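Local atomic coordinates of AP endonuclease, family 2 (Brucella melitensis biovar Abortus, PDB entry 3NGF), a protein that probably interconverts hydroxypyruvate and tartronate semialdehyde as a manganese-binding isomerase of the hyi family, built on a xylose isomerase-like TIM barrel. Residues Pro24-Glu27 / Arg28-Leu31; Thr128-Glu131 / Asn132-Ala136; Leu226-Pro229 / Tyr230-Val234; Lys253-Ser256 / Gly257-Trp260. All coordinates share one frame; numbering follows the deposited sequence. Where two conformers were deposited one is given.

Contact 1. Residues Pro24-Glu27 / Arg28-Leu31; sequences PFLE and RFRL
Phe29 turns the edge of its ring onto a face of the Phe25 ring, one helical turn earlier. The ring planes stand 78° apart with centroids separated by 5.3 Å, which defines a T-shaped (edge-to-face) pair; its nearest atoms are Phe25 CZ and Phe29 CZ at 3.9 Å. Phe25 reaches this position because its CG lies anti to the backbone N (chi1 179°). The rim of the Phe29 ring also meets a backbone acceptor: Leu26 O lies in the ring plane, 3.4 Å from Phe29 CD2. Arg28 runs back along the chain, extended from CG to NE, and lays one face of its guanidinium over the backbone of Phe25, with Arg28 NE 3.6 Å from Phe25 CA. Its polar end is held beyond the segments, NE by Val23 O and NH1 by Leu16 O. Backbone closure at this first turn is by Arg28 N to Phe25 O at 3.0 Å, while a water accepts from Arg30 N and donates to Leu26 O. The chemistry is thus divided: aromatic rings, Phe42 and Phe48 included, form the apolar part, while the arginine, bound to main-chain carbonyls, ties the helix start to the preceding loop.

Contact 2. Residues Thr128-Glu131 / Asn132-Ala136; sequences TFIE and NFRYA
Asn132 sets its side chain alongside that of Thr128, both pointing the same way, with Asn132 ND2 3.4 Å from Thr128 CG2. That amide nitrogen is satisfied by Ala82 O, outside the helix, while Asn132 N donates to Thr128 O. Phe133 follows, and its ring lies over the ring of Phe129 as an offset stack: the planes are 18° apart and the centroids 4.1 Å. The overlap is uneven, for Phe129 CZ sits above the centre of the Phe133 ring whereas Phe133 CD1 lies toward the rim of Phe129, and the close approach of Phe129 CE1 to Phe133 CE1, 3.3 Å, marks tight packing. A chi1 of -94°, well away from the staggered value, accompanies this placement of Phe133. Arg134 stretches beside Ile130, whose CG2 lies over the centre of one guanidinium face, 3.5 Å from Arg134 CZ. In the guanidinium plane a water takes a bond from Arg134 NH1 at 3.0 Å and gives one to Glu131 OE1, whereas Arg134 NH2 and NE donate to Arg174 O and Val175 O. Tyr135 adds its N-H to Glu131 O at 3.0 Å, continuing the i to i+4 ladder. Such spacing is that of a regular alpha-helix, here helix 122-140 of a TIM barrel, its two phenylalanines turned onto strand 146-149 and helix 165-175.

Contact 3. Residues Leu226-Pro229 / Tyr230-Val234; sequences LNYP and YLFSV
Leu231 and Tyr228 meet on the buried side of the first turn of helix 228-237, and the leucine can be traced outward. Its CB lies 3.6 Å from Tyr228 O; its CG comes 3.8 Å from Asn227 O; its CD1 reaches the aromatic ring at Tyr228 CD1, 4.0 Å away, and touches Leu226 CD1 at 4.1 Å. With CG anti to the carbonyl carbon (chi1 -73°) and the chain then extended, this methyl is directed back toward the residues ahead of the helix. The Phe232 ring takes another course, laying a face over the carbonyl of Tyr228: the oxygen stands 3.2 Å above the ring plane, offset toward the rim, and Phe232 CZ contacts Tyr228 CB. The same Tyr228 O accepts from Phe232 N at 2.9 Å in a nearly straight bond of 164°, so one oxygen both receives an N-H and sits against a ring. On the outer side, Ser233 OG donates to Tyr230 O, which Val234 N also uses; at 2.5 Å the serine bond is unusually short, which is no measure of its strength. Tyr228 OH is bound by Ala213 O, and Phe232 meets Phe12 edge-to-face. With Asn227 at the N-cap and Pro229 in the first turn, this is a helix start of the (beta/alpha)8 barrel, leading from strand 207-212 to strand 243-246.

Contact 4. Residues Lys253-Ser256 / Gly257-Trp260; sequences KTES and GLAW
Gly257 N is bound by two carbonyls of the preceding turn. The firmer bond goes to Thr254 O, at 3.1 Å with an N-H...O angle of 145°, and the donor stands well above the carbonyl plane instead of on a lone pair. A second, weak bond runs to Lys253 O, 3.5 Å away. The acceptors lie three and four residues back, so the N-H is shared, with the three-residue (3-10) bond the stronger. Leu258 N repeats the three-residue step with a weak bond to Glu255 O at 3.3 Å; the N-H...O angle is 164°, so the weakness is consistent with its length. The leucine side chain then folds against the same turn: CG, held anti to the carbonyl carbon (chi1 -70°), lies 3.6 Å from Thr254 O, and CD1 rests 3.9 Å from Glu255 CA. Leu258 therefore covers the backbone with CB, CG and the CD1 methyl, while beyond the segments it touches Ala35 and Tyr248. A water extends the pattern by donating to Ser256 O at 2.6 Å and accepting from Ala259 N, standing in for a direct main-chain bond between them. Thr254 OG1 hydrogen-bonds to Glu22 OE1 and Phe20 N, in the loop after strand 11-15. The Lys253 and Glu255 side chains form only a long salt bridge. The loop after strand 243-246, with its 3-10 turn, is thus held by main-chain bonds, several weak, by a bridging water, by the Thr254 hydroxyl and by Leu258 packing.

All four contacts are local and lie in series along the chain; none nests within or crosses another. Contact 1 forms the start of helix 25-34, between the first two barrel strands. Contact 2 falls within helix 122-140, linking strands 109-111 and 146-149, on the opposite side of the chain's centre, with centres about 34 Å from contact 1. Contact 3 opens helix 228-237 before the last strand, 243-246, and contact 4 shapes the loop after that strand. There the closed barrel brings the chain's end back to its beginning: contacts 1 and 4 touch through Leu31 CD1 and Glu255 OE2, 4.0 Å apart. The nearest atoms of contacts 3 and 4 are about 4 Å apart, without touching.

Contact 1. Residues Pro24-Glu27 / Arg28-Leu31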
loop_
_atom_site.group_PDB
_atom_site.type_symbol
_atom_site.label_atom_id
_atom_site.label_comp_id
_atom_site.label_asym_id
_atom_site.label_seq_id
_atom_site.Cartn_x
_atom_site.Cartn_y
_atom_site.Cartn_z
ATOM N N PRO A 24 -14.558 -15.593 -4.174
ATOM C CA PRO A 24 -15.021 -14.232 -3.863
ATOM C C PRO A 24 -14.305 -13.661 -2.635
ATOM O O PRO A 24 -13.753 -14.403 -1.825
ATOM C CB PRO A 24 -16.528 -14.415 -3.587
ATOM C CG PRO A 24 -16.886 -15.771 -4.089
ATOM C CD PRO A 24 -15.626 -16.585 -3.950
ATOM N N PHE A 25 -14.317 -12.341 -2.524
ATOM C CA PHE A 25 -13.521 -11.603 -1.554
ATOM C C PHE A 25 -13.609 -12.133 -0.122
ATOM O O PHE A 25 -12.587 -12.392 0.515
ATOM C CB PHE A 25 -13.942 -10.136 -1.594
ATOM C CG PHE A 25 -13.204 -9.246 -0.603
ATOM C CD1 PHE A 25 -11.857 -8.954 -0.760
ATOM C CD2 PHE A 25 -13.885 -8.678 0.466
ATOM C CE1 PHE A 25 -11.196 -8.130 0.139
ATOM C CE2 PHE A 25 -13.233 -7.859 1.361
ATOM C CZ PHE A 25 -11.870 -7.591 1.192
ATOM N N LEU A 26 -14.818 -12.346 0.372
ATOM C CA LEU A 26 -14.957 -12.759 1.775
ATOM C C LEU A 26 -14.310 -14.123 2.072
ATOM O O LEU A 26 -13.852 -14.354 3.200
ATOM C CB LEU A 26 -16.397 -12.713 2.228
ATOM C CG LEU A 26 -17.027 -11.310 2.310
ATOM C CD1 LEU A 26 -18.449 -11.379 2.831
ATOM C CD2 LEU A 26 -16.207 -10.366 3.219
ATOM N N GLU A 27 -14.266 -14.992 1.068
ATOM C CA GLU A 27 -13.673 -16.321 1.200
ATOM C C GLU A 27 -12.127 -16.284 1.206
ATOM O O GLU A 27 -11.478 -17.272 1.584
ATOM C CB GLU A 27 -14.198 -17.238 0.075
ATOM C CG GLU A 27 -15.652 -17.723 0.292
ATOM C CD GLU A 27 -16.286 -18.428 -0.903
ATOM O OE1 GLU A 27 -17.510 -18.224 -1.133
ATOM O OE2 GLU A 27 -15.566 -19.181 -1.606
ATOM N N ARG A 28 -11.542 -15.151 0.810
ATOM C CA ARG A 28 -10.076 -15.029 0.661
ATOM C C ARG A 28 -9.341 -14.991 1.998
ATOM O O ARG A 28 -8.183 -15.389 2.085
ATOM C CB ARG A 28 -9.709 -13.800 -0.200
ATOM C CG ARG A 28 -10.355 -13.905 -1.592
ATOM C CD ARG A 28 -10.003 -12.767 -2.543
ATOM N NE ARG A 28 -10.877 -12.829 -3.704
ATOM C CZ ARG A 28 -11.225 -11.806 -4.460
ATOM N NH1 ARG A 28 -10.703 -10.589 -4.243
ATOM N NH2 ARG A 28 -12.051 -12.011 -5.477
ATOM N N PHE A 29 -10.028 -14.514 3.048
ATOM C CA PHE A 29 -9.427 -14.427 4.374
ATOM C C PHE A 29 -9.026 -15.809 4.898
ATOM O O PHE A 29 -7.867 -16.020 5.296
ATOM C CB PHE A 29 -10.367 -13.722 5.355
ATOM C CG PHE A 29 -10.616 -12.263 5.019
ATOM C CD1 PHE A 29 -9.865 -11.267 5.616
ATOM C CD2 PHE A 29 -11.602 -11.907 4.113
ATOM C CE1 PHE A 29 -10.088 -9.932 5.317
ATOM C CE2 PHE A 29 -11.838 -10.581 3.799
ATOM C CZ PHE A 29 -11.061 -9.589 4.391
ATOM N N ARG A 30 -9.958 -16.759 4.837
ATOM C CA ARG A 30 -9.675 -18.148 5.227
ATOM C C ARG A 30 -8.553 -18.765 4.378
ATOM O O ARG A 30 -7.655 -19.448 4.892
ATOM C CB ARG A 30 -10.922 -18.993 5.089
ATOM C CG ARG A 30 -10.704 -20.472 5.493
ATOM C CD ARG A 30 -11.976 -21.317 5.380
ATOM N NE ARG A 30 -12.518 -21.365 4.017
ATOM C CZ ARG A 30 -12.090 -22.169 3.042
ATOM N NH1 ARG A 30 -11.090 -23.032 3.237
ATOM N NH2 ARG A 30 -12.672 -22.116 1.853
ATOM N N LEU A 31 -8.613 -18.561 3.073
ATOM C CA LEU A 31 -7.566 -19.136 2.219
ATOM C C LEU A 31 -6.151 -18.584 2.523
ATOM O O LEU A 31 -5.169 -19.338 2.517
ATOM C CB LEU A 31 -7.926 -18.991 0.753
ATOM C CG LEU A 31 -9.177 -19.713 0.245
ATOM C CD1 LEU A 31 -9.191 -19.592 -1.295
ATOM C CD2 LEU A 31 -9.258 -21.174 0.679
HETATM O O HOH W 1 -12.936 -16.303 4.747
#

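Contact 2. Residues Thr128-Glu131 / Asn132-Ala136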
loop_
_atom_site.group_PDB
_atom_site.type_symbol
_atom_site.label_atom_id
_atom_site.label_comp_id
_atom_site.label_asym_id
_atom_site.label_seq_id
_atom_site.Cartn_x
_atom_site.Cartn_y
_atom_site.Cartn_z
ATOM N N THR A 128 -1.904 21.235 -2.562
ATOM C CA THR A 128 -3.136 20.560 -2.133
ATOM C C THR A 128 -2.801 19.232 -1.456
ATOM O O THR A 128 -3.399 18.881 -0.430
ATOM C CB THR A 128 -4.099 20.390 -3.323
ATOM O OG1 THR A 128 -4.566 21.690 -3.749
ATOM C CG2 THR A 128 -5.265 19.480 -2.943
ATOM N N PHE A 129 -1.824 18.521 -2.016
ATOM C CA PHE A 129 -1.282 17.301 -1.391
ATOM C C PHE A 129 -0.863 17.557 0.054
ATOM O O PHE A 129 -1.254 16.816 0.956
ATOM C CB PHE A 129 -0.091 16.771 -2.210
ATOM C CG PHE A 129 0.611 15.575 -1.590
ATOM C CD1 PHE A 129 0.298 14.289 -1.992
ATOM C CD2 PHE A 129 1.612 15.733 -0.652
ATOM C CE1 PHE A 129 0.949 13.191 -1.458
ATOM C CE2 PHE A 129 2.264 14.600 -0.113
ATOM C CZ PHE A 129 1.911 13.347 -0.522
ATOM N N ILE A 130 -0.088 18.621 0.272
ATOM C CA ILE A 130 0.420 18.966 1.611
ATOM C C ILE A 130 -0.740 19.251 2.569
ATOM O O ILE A 130 -0.794 18.728 3.691
ATOM C CB ILE A 130 1.436 20.156 1.532
ATOM C CG1 ILE A 130 2.720 19.683 0.846
ATOM C CG2 ILE A 130 1.750 20.714 2.916
ATOM C CD1 ILE A 130 3.637 20.759 0.378
ATOM N N GLU A 131 -1.707 20.052 2.122
ATOM C CA GLU A 131 -2.825 20.369 2.981
ATOM C C GLU A 131 -3.602 19.127 3.345
ATOM O O GLU A 131 -4.004 18.974 4.511
ATOM C CB GLU A 131 -3.787 21.358 2.332
ATOM C CG GLU A 131 -3.190 22.750 2.135
ATOM C CD GLU A 131 -2.534 23.376 3.370
ATOM O OE1 GLU A 131 -2.928 23.119 4.532
ATOM O OE2 GLU A 131 -1.602 24.195 3.159
ATOM N N ASN A 132 -3.850 18.270 2.355
ATOM C CA ASN A 132 -4.667 17.071 2.579
ATOM C C ASN A 132 -3.984 16.034 3.483
ATOM O O ASN A 132 -4.604 15.434 4.393
ATOM C CB ASN A 132 -5.117 16.444 1.243
ATOM C CG ASN A 132 -6.327 17.171 0.628
ATOM O OD1 ASN A 132 -7.190 17.722 1.349
ATOM N ND2 ASN A 132 -6.404 17.167 -0.707
ATOM N N PHE A 133 -2.698 15.834 3.235
ATOM C CA PHE A 133 -1.878 14.930 4.054
ATOM C C PHE A 133 -1.730 15.463 5.466
ATOM O O PHE A 133 -1.767 14.702 6.412
ATOM C CB PHE A 133 -0.523 14.638 3.373
ATOM C CG PHE A 133 -0.549 13.364 2.548
ATOM C CD1 PHE A 133 -1.298 13.269 1.376
ATOM C CD2 PHE A 133 0.108 12.243 2.992
ATOM C CE1 PHE A 133 -1.368 12.080 0.656
ATOM C CE2 PHE A 133 0.065 11.069 2.281
ATOM C CZ PHE A 133 -0.680 10.972 1.119
ATOM N N ARG A 134 -1.577 16.772 5.636
ATOM C CA ARG A 134 -1.557 17.320 7.000
ATOM C C ARG A 134 -2.870 17.085 7.745
ATOM O O ARG A 134 -2.848 16.724 8.946
ATOM C CB ARG A 134 -1.236 18.810 6.992
ATOM C CG ARG A 134 0.206 19.111 6.742
ATOM C CD ARG A 134 0.477 20.612 6.649
ATOM N NE ARG A 134 1.895 20.858 6.394
ATOM C CZ ARG A 134 2.421 22.035 6.064
ATOM N NH1 ARG A 134 1.649 23.122 5.908
ATOM N NH2 ARG A 134 3.722 22.129 5.862
ATOM N N TYR A 135 -4.000 17.298 7.058
ATOM C CA TYR A 135 -5.322 17.064 7.657
ATOM C C TYR A 135 -5.435 15.592 8.055
ATOM O O TYR A 135 -5.810 15.266 9.175
ATOM C CB TYR A 135 -6.464 17.420 6.710
ATOM C CG TYR A 135 -7.826 17.097 7.292
ATOM C CD1 TYR A 135 -8.498 18.022 8.112
ATOM C CD2 TYR A 135 -8.432 15.870 7.055
ATOM C CE1 TYR A 135 -9.729 17.721 8.656
ATOM C CE2 TYR A 135 -9.647 15.566 7.594
ATOM C CZ TYR A 135 -10.299 16.485 8.405
ATOM O OH TYR A 135 -11.519 16.147 8.938
ATOM N N ALA A 136 -5.074 14.694 7.146
ATOM C CA ALA A 136 -5.191 13.270 7.434
ATOM C C ALA A 136 -4.304 12.883 8.627
ATOM O O ALA A 136 -4.713 12.116 9.489
ATOM C CB ALA A 136 -4.805 12.444 6.180
HETATM O O HOH W 2 -1.203 23.676 6.681
#

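Contact 3. Residues Leu226-Pro229 / Tyr230-Val234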
loop_
_atom_site.group_PDB
_atom_site.type_symbol
_atom_site.label_atom_id
_atom_site.label_comp_id
_atom_site.label_asym_id
_atom_site.label_seq_id
_atom_site.Cartn_x
_atom_site.Cartn_y
_atom_site.Cartn_z
ATOM N N LEU A 226 14.510 -9.079 -10.507
ATOM C CA LEU A 226 14.950 -8.834 -9.142
ATOM C C LEU A 226 15.185 -10.140 -8.390
ATOM O O LEU A 226 14.449 -11.097 -8.552
ATOM C CB LEU A 226 13.946 -7.982 -8.369
ATOM C CG LEU A 226 13.629 -6.568 -8.867
ATOM C CD1 LEU A 226 12.598 -5.891 -7.933
ATOM C CD2 LEU A 226 14.882 -5.700 -9.025
ATOM N N ASN A 227 16.228 -10.148 -7.568
ATOM C CA ASN A 227 16.502 -11.221 -6.631
ATOM C C ASN A 227 15.875 -10.875 -5.273
ATOM O O ASN A 227 16.499 -10.232 -4.427
ATOM C CB ASN A 227 18.019 -11.398 -6.529
ATOM C CG ASN A 227 18.431 -12.480 -5.553
ATOM O OD1 ASN A 227 17.607 -13.215 -5.030
ATOM N ND2 ASN A 227 19.716 -12.555 -5.287
ATOM N N TYR A 228 14.620 -11.282 -5.077
ATOM C CA TYR A 228 13.877 -10.882 -3.900
ATOM C C TYR A 228 14.455 -11.394 -2.575
ATOM O O TYR A 228 14.415 -10.672 -1.624
ATOM C CB TYR A 228 12.367 -11.173 -4.022
ATOM C CG TYR A 228 11.604 -10.030 -4.661
ATOM C CD1 TYR A 228 11.410 -8.842 -3.977
ATOM C CD2 TYR A 228 11.148 -10.112 -5.971
ATOM C CE1 TYR A 228 10.768 -7.787 -4.537
ATOM C CE2 TYR A 228 10.472 -9.053 -6.545
ATOM C CZ TYR A 228 10.280 -7.890 -5.821
ATOM O OH TYR A 228 9.612 -6.812 -6.348
ATOM N N PRO A 229 15.025 -12.621 -2.519
ATOM C CA PRO A 229 15.660 -13.024 -1.256
ATOM C C PRO A 229 16.775 -12.078 -0.788
ATOM O O PRO A 229 16.921 -11.823 0.417
ATOM C CB PRO A 229 16.187 -14.430 -1.559
ATOM C CG PRO A 229 15.238 -14.957 -2.612
ATOM C CD PRO A 229 14.790 -13.767 -3.412
ATOM N N TYR A 230 17.546 -11.541 -1.727
ATOM C CA TYR A 230 18.568 -10.570 -1.378
ATOM C C TYR A 230 17.935 -9.320 -0.812
ATOM O O TYR A 230 18.412 -8.774 0.200
ATOM C CB TYR A 230 19.413 -10.178 -2.588
ATOM C CG TYR A 230 20.410 -9.087 -2.256
ATOM C CD1 TYR A 230 21.550 -9.378 -1.544
ATOM C CD2 TYR A 230 20.192 -7.758 -2.637
ATOM C CE1 TYR A 230 22.459 -8.406 -1.245
ATOM C CE2 TYR A 230 21.108 -6.767 -2.323
ATOM C CZ TYR A 230 22.226 -7.089 -1.630
ATOM O OH TYR A 230 23.185 -6.135 -1.315
ATOM N N LEU A 231 16.867 -8.864 -1.468
ATOM C CA LEU A 231 16.196 -7.631 -1.059
ATOM C C LEU A 231 15.563 -7.824 0.334
ATOM O O LEU A 231 15.578 -6.908 1.145
ATOM C CB LEU A 231 15.157 -7.220 -2.111
ATOM C CG LEU A 231 15.737 -6.664 -3.425
ATOM C CD1 LEU A 231 14.621 -6.530 -4.474
ATOM C CD2 LEU A 231 16.433 -5.322 -3.221
ATOM N N PHE A 232 15.024 -9.012 0.618
ATOM C CA PHE A 232 14.546 -9.306 1.990
ATOM C C PHE A 232 15.669 -9.141 3.007
ATOM O O PHE A 232 15.441 -8.642 4.114
ATOM C CB PHE A 232 13.960 -10.719 2.133
ATOM C CG PHE A 232 12.814 -11.027 1.206
ATOM C CD1 PHE A 232 12.020 -10.027 0.652
ATOM C CD2 PHE A 232 12.521 -12.345 0.896
ATOM C CE1 PHE A 232 10.998 -10.343 -0.202
ATOM C CE2 PHE A 232 11.491 -12.664 0.039
ATOM C CZ PHE A 232 10.725 -11.664 -0.505
ATOM N N SER A 233 16.889 -9.520 2.628
ATOM C CA SER A 233 18.027 -9.451 3.546
ATOM C C SER A 233 18.425 -7.989 3.758
ATOM O O SER A 233 18.842 -7.619 4.866
ATOM C CB SER A 233 19.217 -10.312 3.071
ATOM O OG SER A 233 19.924 -9.692 2.009
ATOM N N VAL A 234 18.203 -7.158 2.737
ATOM C CA VAL A 234 18.480 -5.717 2.832
ATOM C C VAL A 234 17.498 -5.079 3.827
ATOM O O VAL A 234 17.907 -4.294 4.696
ATOM C CB VAL A 234 18.407 -5.009 1.448
ATOM C CG1 VAL A 234 18.604 -3.502 1.573
ATOM C CG2 VAL A 234 19.466 -5.607 0.448
#

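Contact 4. Residues Lys253-Ser256 / Gly257-Trp260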
loop_
_atom_site.group_PDB
_atom_site.type_symbol
_atom_site.label_atom_id
_atom_site.label_comp_id
_atom_site.label_asym_id
_atom_site.label_seq_id
_atom_site.Cartn_x
_atom_site.Cartn_y
_atom_site.Cartn_z
ATOM N N LYS A 253 -2.905 -20.627 -10.412
ATOM C CA LYS A 253 -3.637 -20.772 -9.154
ATOM C C LYS A 253 -2.797 -20.177 -8.028
ATOM O O LYS A 253 -1.611 -20.464 -7.939
ATOM C CB LYS A 253 -3.903 -22.245 -8.866
ATOM C CG LYS A 253 -4.646 -22.506 -7.560
ATOM C CD LYS A 253 -4.905 -24.004 -7.383
ATOM C CE LYS A 253 -5.719 -24.288 -6.132
ATOM N NZ LYS A 253 -7.011 -23.550 -6.185
ATOM N N THR A 254 -3.417 -19.390 -7.144
ATOM C CA THR A 254 -2.672 -18.695 -6.106
ATOM C C THR A 254 -1.774 -19.651 -5.293
ATOM O O THR A 254 -0.571 -19.392 -5.164
ATOM C CB THR A 254 -3.607 -17.918 -5.137
ATOM O OG1 THR A 254 -4.378 -16.950 -5.866
ATOM C CG2 THR A 254 -2.813 -17.208 -4.080
ATOM N N GLU A 255 -2.342 -20.737 -4.762
ATOM C CA GLU A 255 -1.588 -21.640 -3.862
ATOM C C GLU A 255 -0.489 -22.433 -4.587
ATOM O O GLU A 255 0.501 -22.834 -3.969
ATOM C CB GLU A 255 -2.493 -22.633 -3.117
ATOM C CG GLU A 255 -3.360 -22.037 -1.987
ATOM C CD GLU A 255 -4.734 -21.557 -2.468
ATOM O OE1 GLU A 255 -4.873 -21.289 -3.688
ATOM O OE2 GLU A 255 -5.664 -21.453 -1.623
ATOM N N SER A 256 -0.653 -22.656 -5.885
ATOM C CA SER A 256 0.377 -23.348 -6.649
ATOM C C SER A 256 1.653 -22.527 -6.800
ATOM O O SER A 256 2.718 -23.072 -7.133
ATOM C CB SER A 256 -0.133 -23.725 -8.037
ATOM O OG SER A 256 -1.288 -24.537 -7.919
ATOM N N GLY A 257 1.515 -21.223 -6.610
ATOM C CA GLY A 257 2.629 -20.283 -6.685
ATOM C C GLY A 257 3.363 -19.990 -5.392
ATOM O O GLY A 257 4.316 -19.208 -5.391
ATOM N N LEU A 258 2.959 -20.613 -4.288
ATOM C CA LEU A 258 3.466 -20.220 -2.974
ATOM C C LEU A 258 4.736 -20.934 -2.460
ATOM O O LEU A 258 5.080 -20.792 -1.296
ATOM C CB LEU A 258 2.334 -20.323 -1.951
ATOM C CG LEU A 258 1.234 -19.277 -2.096
ATOM C CD1 LEU A 258 0.134 -19.515 -1.065
ATOM C CD2 LEU A 258 1.788 -17.839 -1.973
ATOM N N ALA A 259 5.475 -21.652 -3.321
ATOM C CA ALA A 259 6.745 -22.248 -2.883
ATOM C C ALA A 259 7.717 -21.198 -2.324
ATOM O O ALA A 259 8.441 -21.464 -1.370
ATOM C CB ALA A 259 7.433 -23.071 -4.038
ATOM N N TRP A 260 7.714 -19.992 -2.898
ATOM C CA TRP A 260 8.635 -18.936 -2.484
ATOM C C TRP A 260 8.399 -18.564 -1.032
ATOM O O TRP A 260 9.324 -18.147 -0.330
ATOM C CB TRP A 260 8.476 -17.677 -3.369
ATOM C CG TRP A 260 7.222 -16.914 -3.132
ATOM C CD1 TRP A 260 6.056 -17.025 -3.813
ATOM C CD2 TRP A 260 7.003 -15.912 -2.118
ATOM N NE1 TRP A 260 5.112 -16.169 -3.289
ATOM C CE2 TRP A 260 5.668 -15.482 -2.242
ATOM C CE3 TRP A 260 7.802 -15.366 -1.111
ATOM C CZ2 TRP A 260 5.105 -14.524 -1.388
ATOM C CZ3 TRP A 260 7.262 -14.405 -0.279
ATOM C CH2 TRP A 260 5.922 -13.984 -0.428
HETATM O O HOH W 3 5.142 -22.669 -6.177
#